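Long-range contacts in acinetobacter secreted protease CpaA (PDB 6O38), which is a secreted zinc metalloprotease, exported by the type II secretion system with the help of a dedicated chaperone and probably active on host glycoproteins: residues S255-L259 against Q326-K330; S222-T228 against K247-V253; L321-V327 against Y363-W368. One frame throughout, in Å; residues are numbered along the deposited sequence.

Contact 1: residues S255-L259 against Q326-K330; sequences SQATL and QVGDK
The carboxylate of Asp-329 is the flat group that joins the two loops, and both its oxygens turn their syn lone pairs to Thr-258. OD1 takes the backbone N of Thr-258 at 3.0 Å, in a nearly straight bond (169°). OD2 takes the hydroxyl OG1 of Thr-258 at 2.8 Å, so one threonine is gripped by both oxygens. From above the carboxylate plane, 55° out of it, the backbone N of Gln-326 adds a second donor to OD2 of Asp-329 at 2.9 Å. Three bonds thus fix the rotation of a buried carboxylate, and such donors would be expected to favour its charged form. OG1 of Thr-258 stands beside its own backbone N (chi1 -57°), which lets one residue offer both donors. Residues 326-329 form a type II beta turn that leads into strand 330-335; Gly-328, third residue of the turn, has a positive phi and sits where the turn calls for glycine. The turn and the loop 255-259 fall in two successive StcE-type beta-sandwich repeats of the sequence, consistent with a contact between neighbouring sandwich domains. The CB of Ala-257 packs beside OD1 of Asp-329. At the more exposed end, Gln-256 runs alongside Val-327, the two pointing the same way, with NE2 of Gln-256 3.8 Å from CB of Val-327.

Contact 2: residues S222-T228 against K247-V253; sequences SNFTLPT and KINNTNV
Asn-249 lays its side-chain amide across Asn-223 and Thr-225, with ND2 serving both neighbours. One N-H goes to OD1 of Asn-223 at 3.2 Å, on a lone pair in the carbonyl plane; the other goes to OG1 of Thr-225 at 2.7 Å. Both acceptors lie close to the amide plane of Asn-249, which fixes the rotation of that group, while the two asparagine amides are turned 42° against each other. With CG of Asn-223 between its backbone N and carbonyl carbon (chi1 65°), the amide can bond OG of Ser-222 through ND2 while OD1 faces Asn-249. Beneath this polar row the backbones pair in parallel, Asn-223 with Lys-247 and Phe-224 with Ile-248. Lys-247 N donates to Ser-222 O, Phe-224 N to Lys-247 O, and Asn-249 N to Phe-224 O. Beyond Asn-249 the chains part, and a water fills in: it accepts from Leu-226 N and donates to Asn-249 O and Thr-251 O, 2.6 Å and 2.7 Å away. A type II turn, Asn-250 to Val-253, then brings Asn-252 back, and its ND2 reaches Leu-226 O at 3.0 Å from above the carbonyl plane. On the inner side, CD1 of Leu-226 meets CG2 of Val-253 at 3.9 Å, and both residues also pack on Phe-269 of strand 266-272. Phe-224 and Ile-248 point inward as well, onto Ile-238 of strand 235-240. A short sheet, here the outermost strand 223-224 beside strand 246-248, with an apolar face turned to a second sheet and a polar face outward, is typical of a beta-sandwich, in this protein an StcE-type domain.

Contact 3: residues L321-V327 against Y363-W368; sequences LPAQAQV and YTAQGW
Ala-325 and Trp-368 form the apolar centre, the methyl CB of Ala-325 lying 3.8 Å from CZ2 of the indole. The same methyl sits over one face of the Tyr-363 ring in a CH-pi contact, 3.9 Å from the centroid and 14° off the normal. CD1 of Tyr-363 in turn covers one face of Trp-368, and the opposite face receives CB of Leu-321, 3.7 Å from the centroid of the five-membered ring. The indole is therefore sandwiched, while CD of Pro-322 packs against CZ2 of Trp-368 at 3.6 Å. The first torsion of Tyr-363 (-166°) puts its ring anti to the backbone N, under the loop 321-327. Residues 363-368 are the tip of the beta hairpin formed by strands 358-364 and 367-381 of an StcE-type beta-sandwich domain, with a type I turn from Thr-364 to Gly-367; the loop closes over its aromatic side. Farther out, CG2 of Val-327 lies 3.8 Å from the backbone N of Ala-365. At the polar edge NE1 of Trp-368 donates to Pro-322 O at 2.8 Å; the bond is almost straight (172°), lies in the ring plane and uses an in-plane lone pair of the carbonyl.

In the fold
Contacts 1 and 3, with centres about 9 Å apart, share Gln-326 and Val-327: one end of the 321-329 loop meets what is probably the neighbouring sandwich domain, the other its own hairpin. Backbone bonds tie them further, Gly-328 N to Tyr-363 O at 3.1 Å and Tyr-363 N to Asp-329 O at 3.0 Å. Contact 2, apparently in the preceding sandwich domain, lies about 13 Å between centres from contact 1, joined through ND2 of Asn-250, which bonds Ser-255 O at 2.7 Å. The centres of contacts 2 and 3 are about 21 Å apart. Contact 1 thus appears to bridge two sandwich domains, whereas contacts 2 and 3 each lie within one. None of the three contacts includes the zinc ligands His-498, His-502 and His-508.

Contact 1: residues S255-L259 against Q326-K330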
loop_
_atom_site.group_PDB
_atom_site.type_symbol
_atom_site.label_atom_id
_atom_site.label_comp_id
_atom_site.label_asym_id
_atom_site.label_seq_id
_atom_site.Cartn_x
_atom_site.Cartn_y
_atom_site.Cartn_z
ATOM N N SER A 255 -18.110 -7.447 11.929
ATOM C CA SER A 255 -17.033 -8.256 12.482
ATOM C C SER A 255 -17.367 -8.706 13.896
ATOM O O SER A 255 -17.831 -7.908 14.718
ATOM C CB SER A 255 -15.715 -7.476 12.480
ATOM O OG SER A 255 -14.691 -8.202 13.137
ATOM N N GLN A 256 -17.137 -9.983 14.186
ATOM C CA GLN A 256 -17.278 -10.517 15.531
ATOM C C GLN A 256 -15.941 -10.624 16.249
ATOM O O GLN A 256 -15.892 -11.136 17.371
ATOM C CB GLN A 256 -17.952 -11.894 15.485
ATOM C CG GLN A 256 -19.341 -11.890 14.868
ATOM C CD GLN A 256 -19.942 -13.281 14.778
ATOM O OE1 GLN A 256 -20.238 -13.773 13.688
ATOM N NE2 GLN A 256 -20.128 -13.922 15.927
ATOM N N ALA A 257 -14.863 -10.147 15.630
ATOM C CA ALA A 257 -13.522 -10.310 16.165
ATOM C C ALA A 257 -13.335 -9.480 17.435
ATOM O O ALA A 257 -14.158 -8.633 17.792
ATOM C CB ALA A 257 -12.481 -9.921 15.116
ATOM N N THR A 258 -12.219 -9.733 18.115
ATOM C CA THR A 258 -11.901 -9.074 19.379
ATOM C C THR A 258 -11.405 -7.665 19.084
ATOM O O THR A 258 -10.273 -7.471 18.637
ATOM C CB THR A 258 -10.859 -9.875 20.151
ATOM O OG1 THR A 258 -11.345 -11.204 20.374
ATOM C CG2 THR A 258 -10.566 -9.216 21.490
ATOM N N LEU A 259 -12.257 -6.675 19.329
ATOM C CA LEU A 259 -11.909 -5.271 19.110
ATOM C C LEU A 259 -11.498 -4.607 20.424
ATOM O O LEU A 259 -12.147 -3.686 20.919
ATOM C CB LEU A 259 -13.077 -4.536 18.460
ATOM C CG LEU A 259 -13.720 -5.211 17.248
ATOM C CD1 LEU A 259 -14.897 -4.393 16.740
ATOM C CD2 LEU A 259 -12.696 -5.427 16.144
ATOM N N GLN A 326 -12.607 -14.774 19.751
ATOM C CA GLN A 326 -13.921 -14.469 19.211
ATOM C C GLN A 326 -13.956 -14.840 17.735
ATOM O O GLN A 326 -12.917 -14.892 17.068
ATOM C CB GLN A 326 -14.271 -12.988 19.401
ATOM C CG GLN A 326 -14.418 -12.579 20.859
ATOM C CD GLN A 326 -14.778 -11.116 21.025
ATOM O OE1 GLN A 326 -15.123 -10.436 20.059
ATOM N NE2 GLN A 326 -14.697 -10.621 22.255
ATOM N N VAL A 327 -15.165 -15.116 17.236
ATOM C CA VAL A 327 -15.329 -15.541 15.850
ATOM C C VAL A 327 -14.748 -14.494 14.913
ATOM O O VAL A 327 -15.079 -13.305 14.997
ATOM C CB VAL A 327 -16.811 -15.807 15.548
ATOM C CG1 VAL A 327 -17.005 -16.102 14.068
ATOM C CG2 VAL A 327 -17.324 -16.958 16.399
ATOM N N GLY A 328 -13.869 -14.934 14.015
ATOM C CA GLY A 328 -13.191 -14.059 13.091
ATOM C C GLY A 328 -11.750 -13.758 13.449
ATOM O O GLY A 328 -11.001 -13.284 12.587
ATOM N N ASP A 329 -11.347 -14.015 14.692
ATOM C CA ASP A 329 -9.956 -13.821 15.076
ATOM C C ASP A 329 -9.054 -14.731 14.254
ATOM O O ASP A 329 -9.412 -15.869 13.937
ATOM C CB ASP A 329 -9.773 -14.098 16.570
ATOM C CG ASP A 329 -10.317 -12.981 17.441
ATOM O OD1 ASP A 329 -10.619 -11.898 16.900
ATOM O OD2 ASP A 329 -10.443 -13.185 18.667
ATOM N N LYS A 330 -7.873 -14.225 13.906
ATOM C CA LYS A 330 -6.958 -14.929 13.022
ATOM C C LYS A 330 -5.591 -15.062 13.675
ATOM O O LYS A 330 -5.129 -14.150 14.368
ATOM C CB LYS A 330 -6.822 -14.204 11.677
ATOM C CG LYS A 330 -8.089 -14.206 10.842
ATOM C CD LYS A 330 -7.850 -13.581 9.479
ATOM C CE LYS A 330 -9.109 -13.621 8.631
ATOM N NZ LYS A 330 -8.799 -13.510 7.178
#

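Contact 2: residues S222-T228 against K247-V253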
loop_
_atom_site.group_PDB
_atom_site.type_symbol
_atom_site.label_atom_id
_atom_site.label_comp_id
_atom_site.label_asym_id
_atom_site.label_seq_id
_atom_site.Cartn_x
_atom_site.Cartn_y
_atom_site.Cartn_z
ATOM N N SER A 222 -14.967 2.480 29.344
ATOM C CA SER A 222 -14.668 1.054 29.323
ATOM C C SER A 222 -15.096 0.387 28.023
ATOM O O SER A 222 -14.508 -0.627 27.630
ATOM C CB SER A 222 -15.343 0.357 30.502
ATOM O OG SER A 222 -16.670 -0.010 30.170
ATOM N N ASN A 223 -16.100 0.934 27.344
ATOM C CA ASN A 223 -16.572 0.357 26.095
ATOM C C ASN A 223 -17.227 1.452 25.268
ATOM O O ASN A 223 -17.661 2.479 25.796
ATOM C CB ASN A 223 -17.544 -0.803 26.339
ATOM C CG ASN A 223 -18.830 -0.358 27.001
ATOM O OD1 ASN A 223 -19.852 -0.174 26.339
ATOM N ND2 ASN A 223 -18.790 -0.183 28.317
ATOM N N PHE A 224 -17.291 1.219 23.959
ATOM C CA PHE A 224 -17.759 2.229 23.023
ATOM C C PHE A 224 -18.543 1.563 21.902
ATOM O O PHE A 224 -18.135 0.520 21.383
ATOM C CB PHE A 224 -16.585 3.031 22.448
ATOM C CG PHE A 224 -17.004 4.164 21.564
ATOM C CD1 PHE A 224 -17.391 5.376 22.112
ATOM C CD2 PHE A 224 -17.007 4.025 20.187
ATOM C CE1 PHE A 224 -17.779 6.424 21.305
ATOM C CE2 PHE A 224 -17.394 5.072 19.373
ATOM C CZ PHE A 224 -17.781 6.273 19.935
ATOM N N THR A 225 -19.667 2.175 21.533
ATOM C CA THR A 225 -20.550 1.657 20.495
ATOM C C THR A 225 -20.597 2.636 19.330
ATOM O O THR A 225 -20.871 3.825 19.525
ATOM C CB THR A 225 -21.962 1.419 21.038
ATOM O OG1 THR A 225 -21.902 0.526 22.158
ATOM C CG2 THR A 225 -22.853 0.816 19.962
ATOM N N LEU A 226 -20.333 2.132 18.126
ATOM C CA LEU A 226 -20.411 2.944 16.925
ATOM C C LEU A 226 -21.861 3.306 16.609
ATOM O O LEU A 226 -22.793 2.663 17.098
ATOM C CB LEU A 226 -19.788 2.201 15.743
ATOM C CG LEU A 226 -18.296 1.870 15.816
ATOM C CD1 LEU A 226 -17.756 1.579 14.426
ATOM C CD2 LEU A 226 -17.513 3.000 16.466
ATOM N N PRO A 227 -22.078 4.347 15.800
ATOM C CA PRO A 227 -23.445 4.680 15.384
ATOM C C PRO A 227 -24.084 3.537 14.610
ATOM O O PRO A 227 -23.403 2.708 14.002
ATOM C CB PRO A 227 -23.257 5.917 14.497
ATOM C CG PRO A 227 -21.969 6.510 14.942
ATOM C CD PRO A 227 -21.104 5.352 15.340
ATOM N N THR A 228 -25.417 3.501 14.641
ATOM C CA THR A 228 -26.155 2.470 13.926
ATOM C C THR A 228 -26.191 2.724 12.428
ATOM O O THR A 228 -26.362 1.778 11.651
ATOM C CB THR A 228 -27.590 2.396 14.447
ATOM O OG1 THR A 228 -27.966 3.675 14.969
ATOM C CG2 THR A 228 -27.681 1.388 15.576
ATOM N N LYS A 247 -12.847 -1.686 25.242
ATOM C CA LYS A 247 -13.451 -2.593 24.276
ATOM C C LYS A 247 -14.320 -1.810 23.302
ATOM O O LYS A 247 -15.173 -1.022 23.719
ATOM C CB LYS A 247 -14.273 -3.671 24.987
ATOM C CG LYS A 247 -15.042 -4.592 24.058
ATOM C CD LYS A 247 -15.875 -5.590 24.849
ATOM C CE LYS A 247 -16.515 -6.622 23.936
ATOM N NZ LYS A 247 -17.093 -7.764 24.697
ATOM N N ILE A 248 -14.098 -2.021 22.009
ATOM C CA ILE A 248 -14.999 -1.519 20.978
ATOM C C ILE A 248 -16.070 -2.575 20.735
ATOM O O ILE A 248 -15.765 -3.694 20.309
ATOM C CB ILE A 248 -14.245 -1.185 19.683
ATOM C CG1 ILE A 248 -13.182 -0.117 19.941
ATOM C CG2 ILE A 248 -15.216 -0.717 18.608
ATOM C CD1 ILE A 248 -12.194 0.042 18.808
ATOM N N ASN A 249 -17.321 -2.222 21.017
ATOM C CA ASN A 249 -18.417 -3.172 20.886
ATOM C C ASN A 249 -18.614 -3.567 19.427
ATOM O O ASN A 249 -18.439 -2.754 18.515
ATOM C CB ASN A 249 -19.704 -2.574 21.451
ATOM C CG ASN A 249 -19.603 -2.276 22.935
ATOM O OD1 ASN A 249 -18.980 -3.024 23.690
ATOM N ND2 ASN A 249 -20.213 -1.176 23.363
ATOM N N ASN A 250 -18.970 -4.834 19.211
ATOM C CA ASN A 250 -19.121 -5.368 17.862
ATOM C C ASN A 250 -20.444 -4.992 17.209
ATOM O O ASN A 250 -20.606 -5.234 16.007
ATOM C CB ASN A 250 -18.978 -6.892 17.879
ATOM C CG ASN A 250 -17.559 -7.340 18.170
ATOM O OD1 ASN A 250 -17.178 -7.525 19.326
ATOM N ND2 ASN A 250 -16.766 -7.513 17.119
ATOM N N THR A 251 -21.387 -4.420 17.955
ATOM C CA THR A 251 -22.672 -4.052 17.374
ATOM C C THR A 251 -22.484 -2.993 16.294
ATOM O O THR A 251 -21.641 -2.100 16.416
ATOM C CB THR A 251 -23.625 -3.540 18.456
ATOM O OG1 THR A 251 -22.974 -2.525 19.231
ATOM C CG2 THR A 251 -24.055 -4.677 19.371
ATOM N N ASN A 252 -23.266 -3.118 15.220
ATOM C CA ASN A 252 -23.240 -2.274 14.028
ATOM C C ASN A 252 -21.967 -2.448 13.209
ATOM O O ASN A 252 -21.793 -1.747 12.206
ATOM C CB ASN A 252 -23.423 -0.784 14.355
ATOM C CG ASN A 252 -24.631 -0.526 15.233
ATOM O OD1 ASN A 252 -25.699 -1.097 15.023
ATOM N ND2 ASN A 252 -24.464 0.338 16.230
ATOM N N VAL A 253 -21.071 -3.353 13.596
ATOM C CA VAL A 253 -19.824 -3.597 12.884
ATOM C C VAL A 253 -19.918 -4.952 12.196
ATOM O O VAL A 253 -20.470 -5.906 12.756
ATOM C CB VAL A 253 -18.614 -3.545 13.838
ATOM C CG1 VAL A 253 -17.310 -3.695 13.067
ATOM C CG2 VAL A 253 -18.624 -2.250 14.637
HETATM O O HOH W 1 -20.085 -0.720 18.113
#

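Contact 3: residues L321-V327 against Y363-W368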
loop_
_atom_site.group_PDB
_atom_site.type_symbol
_atom_site.label_atom_id
_atom_site.label_comp_id
_atom_site.label_asym_id
_atom_site.label_seq_id
_atom_site.Cartn_x
_atom_site.Cartn_y
_atom_site.Cartn_z
ATOM N N LEU A 321 -2.970 -23.014 20.127
ATOM C CA LEU A 321 -3.693 -21.843 19.659
ATOM C C LEU A 321 -4.451 -21.205 20.825
ATOM O O LEU A 321 -4.779 -21.887 21.802
ATOM C CB LEU A 321 -4.651 -22.230 18.534
ATOM C CG LEU A 321 -3.960 -22.593 17.215
ATOM C CD1 LEU A 321 -4.971 -22.979 16.148
ATOM C CD2 LEU A 321 -3.086 -21.442 16.735
ATOM N N PRO A 322 -4.720 -19.899 20.758
ATOM C CA PRO A 322 -5.288 -19.197 21.918
ATOM C C PRO A 322 -6.544 -19.874 22.448
ATOM O O PRO A 322 -7.430 -20.272 21.690
ATOM C CB PRO A 322 -5.593 -17.801 21.366
ATOM C CG PRO A 322 -4.606 -17.617 20.269
ATOM C CD PRO A 322 -4.414 -18.973 19.652
ATOM N N ALA A 323 -6.612 -19.999 23.775
ATOM C CA ALA A 323 -7.738 -20.682 24.400
ATOM C C ALA A 323 -9.008 -19.848 24.345
ATOM O O ALA A 323 -10.107 -20.404 24.240
ATOM C CB ALA A 323 -7.401 -21.034 25.849
ATOM N N GLN A 324 -8.887 -18.525 24.411
ATOM C CA GLN A 324 -10.037 -17.634 24.375
ATOM C C GLN A 324 -9.915 -16.712 23.172
ATOM O O GLN A 324 -8.888 -16.048 22.990
ATOM C CB GLN A 324 -10.150 -16.823 25.669
ATOM C CG GLN A 324 -10.784 -17.614 26.801
ATOM C CD GLN A 324 -10.551 -16.994 28.163
ATOM O OE1 GLN A 324 -10.412 -15.777 28.290
ATOM N NE2 GLN A 324 -10.456 -17.837 29.185
ATOM N N ALA A 325 -10.965 -16.674 22.359
ATOM C CA ALA A 325 -10.980 -15.876 21.143
ATOM C C ALA A 325 -12.427 -15.619 20.760
ATOM O O ALA A 325 -13.358 -16.166 21.357
ATOM C CB ALA A 325 -10.229 -16.575 20.005
ATOM N N GLN A 326 -12.607 -14.774 19.751
ATOM C CA GLN A 326 -13.921 -14.469 19.211
ATOM C C GLN A 326 -13.956 -14.840 17.735
ATOM O O GLN A 326 -12.917 -14.892 17.068
ATOM C CB GLN A 326 -14.271 -12.988 19.401
ATOM C CG GLN A 326 -14.418 -12.579 20.859
ATOM C CD GLN A 326 -14.778 -11.116 21.025
ATOM O OE1 GLN A 326 -15.123 -10.436 20.059
ATOM N NE2 GLN A 326 -14.697 -10.621 22.255
ATOM N N VAL A 327 -15.165 -15.116 17.236
ATOM C CA VAL A 327 -15.329 -15.541 15.850
ATOM C C VAL A 327 -14.748 -14.494 14.913
ATOM O O VAL A 327 -15.079 -13.305 14.997
ATOM C CB VAL A 327 -16.811 -15.807 15.548
ATOM C CG1 VAL A 327 -17.005 -16.102 14.068
ATOM C CG2 VAL A 327 -17.324 -16.958 16.399
ATOM N N TYR A 363 -10.803 -18.493 13.912
ATOM C CA TYR A 363 -11.649 -19.000 14.979
ATOM C C TYR A 363 -13.110 -18.979 14.549
ATOM O O TYR A 363 -13.587 -18.001 13.964
ATOM C CB TYR A 363 -11.459 -18.169 16.249
ATOM C CG TYR A 363 -12.025 -18.804 17.498
ATOM C CD1 TYR A 363 -11.386 -19.878 18.102
ATOM C CD2 TYR A 363 -13.189 -18.321 18.081
ATOM C CE1 TYR A 363 -11.894 -20.462 19.246
ATOM C CE2 TYR A 363 -13.706 -18.897 19.227
ATOM C CZ TYR A 363 -13.053 -19.967 19.805
ATOM O OH TYR A 363 -13.560 -20.547 20.945
ATOM N N THR A 364 -13.814 -20.068 14.837
ATOM C CA THR A 364 -15.230 -20.215 14.530
ATOM C C THR A 364 -15.993 -20.542 15.811
ATOM O O THR A 364 -15.415 -20.657 16.895
ATOM C CB THR A 364 -15.457 -21.302 13.474
ATOM O OG1 THR A 364 -15.156 -22.587 14.032
ATOM C CG2 THR A 364 -14.574 -21.064 12.259
ATOM N N ALA A 365 -17.313 -20.688 15.675
ATOM C CA ALA A 365 -18.145 -21.044 16.818
ATOM C C ALA A 365 -17.768 -22.395 17.412
ATOM O O ALA A 365 -18.053 -22.645 18.589
ATOM C CB ALA A 365 -19.620 -21.047 16.415
ATOM N N GLN A 366 -17.139 -23.270 16.628
ATOM C CA GLN A 366 -16.740 -24.595 17.086
ATOM C C GLN A 366 -15.222 -24.740 17.178
ATOM O O GLN A 366 -14.689 -25.845 17.044
ATOM C CB GLN A 366 -17.338 -25.669 16.181
ATOM C CG GLN A 366 -18.835 -25.863 16.389
ATOM C CD GLN A 366 -19.541 -26.400 15.161
ATOM O OE1 GLN A 366 -19.039 -26.294 14.043
ATOM N NE2 GLN A 366 -20.717 -26.983 15.366
ATOM N N GLY A 367 -14.520 -23.638 17.403
ATOM C CA GLY A 367 -13.097 -23.663 17.676
ATOM C C GLY A 367 -12.267 -23.191 16.494
ATOM O O GLY A 367 -12.775 -22.680 15.492
ATOM N N TRP A 368 -10.956 -23.377 16.634
ATOM C CA TRP A 368 -10.016 -22.944 15.611
ATOM C C TRP A 368 -10.127 -23.816 14.366
ATOM O O TRP A 368 -10.464 -25.002 14.434
ATOM C CB TRP A 368 -8.588 -22.975 16.154
ATOM C CG TRP A 368 -8.301 -21.855 17.102
ATOM C CD1 TRP A 368 -8.209 -21.932 18.460
ATOM C CD2 TRP A 368 -8.080 -20.482 16.761
ATOM N NE1 TRP A 368 -7.939 -20.691 18.987
ATOM C CE2 TRP A 368 -7.855 -19.784 17.963
ATOM C CE3 TRP A 368 -8.048 -19.776 15.554
ATOM C CZ2 TRP A 368 -7.602 -18.414 17.995
ATOM C CZ3 TRP A 368 -7.797 -18.418 15.587
ATOM C CH2 TRP A 368 -7.577 -17.751 16.800
#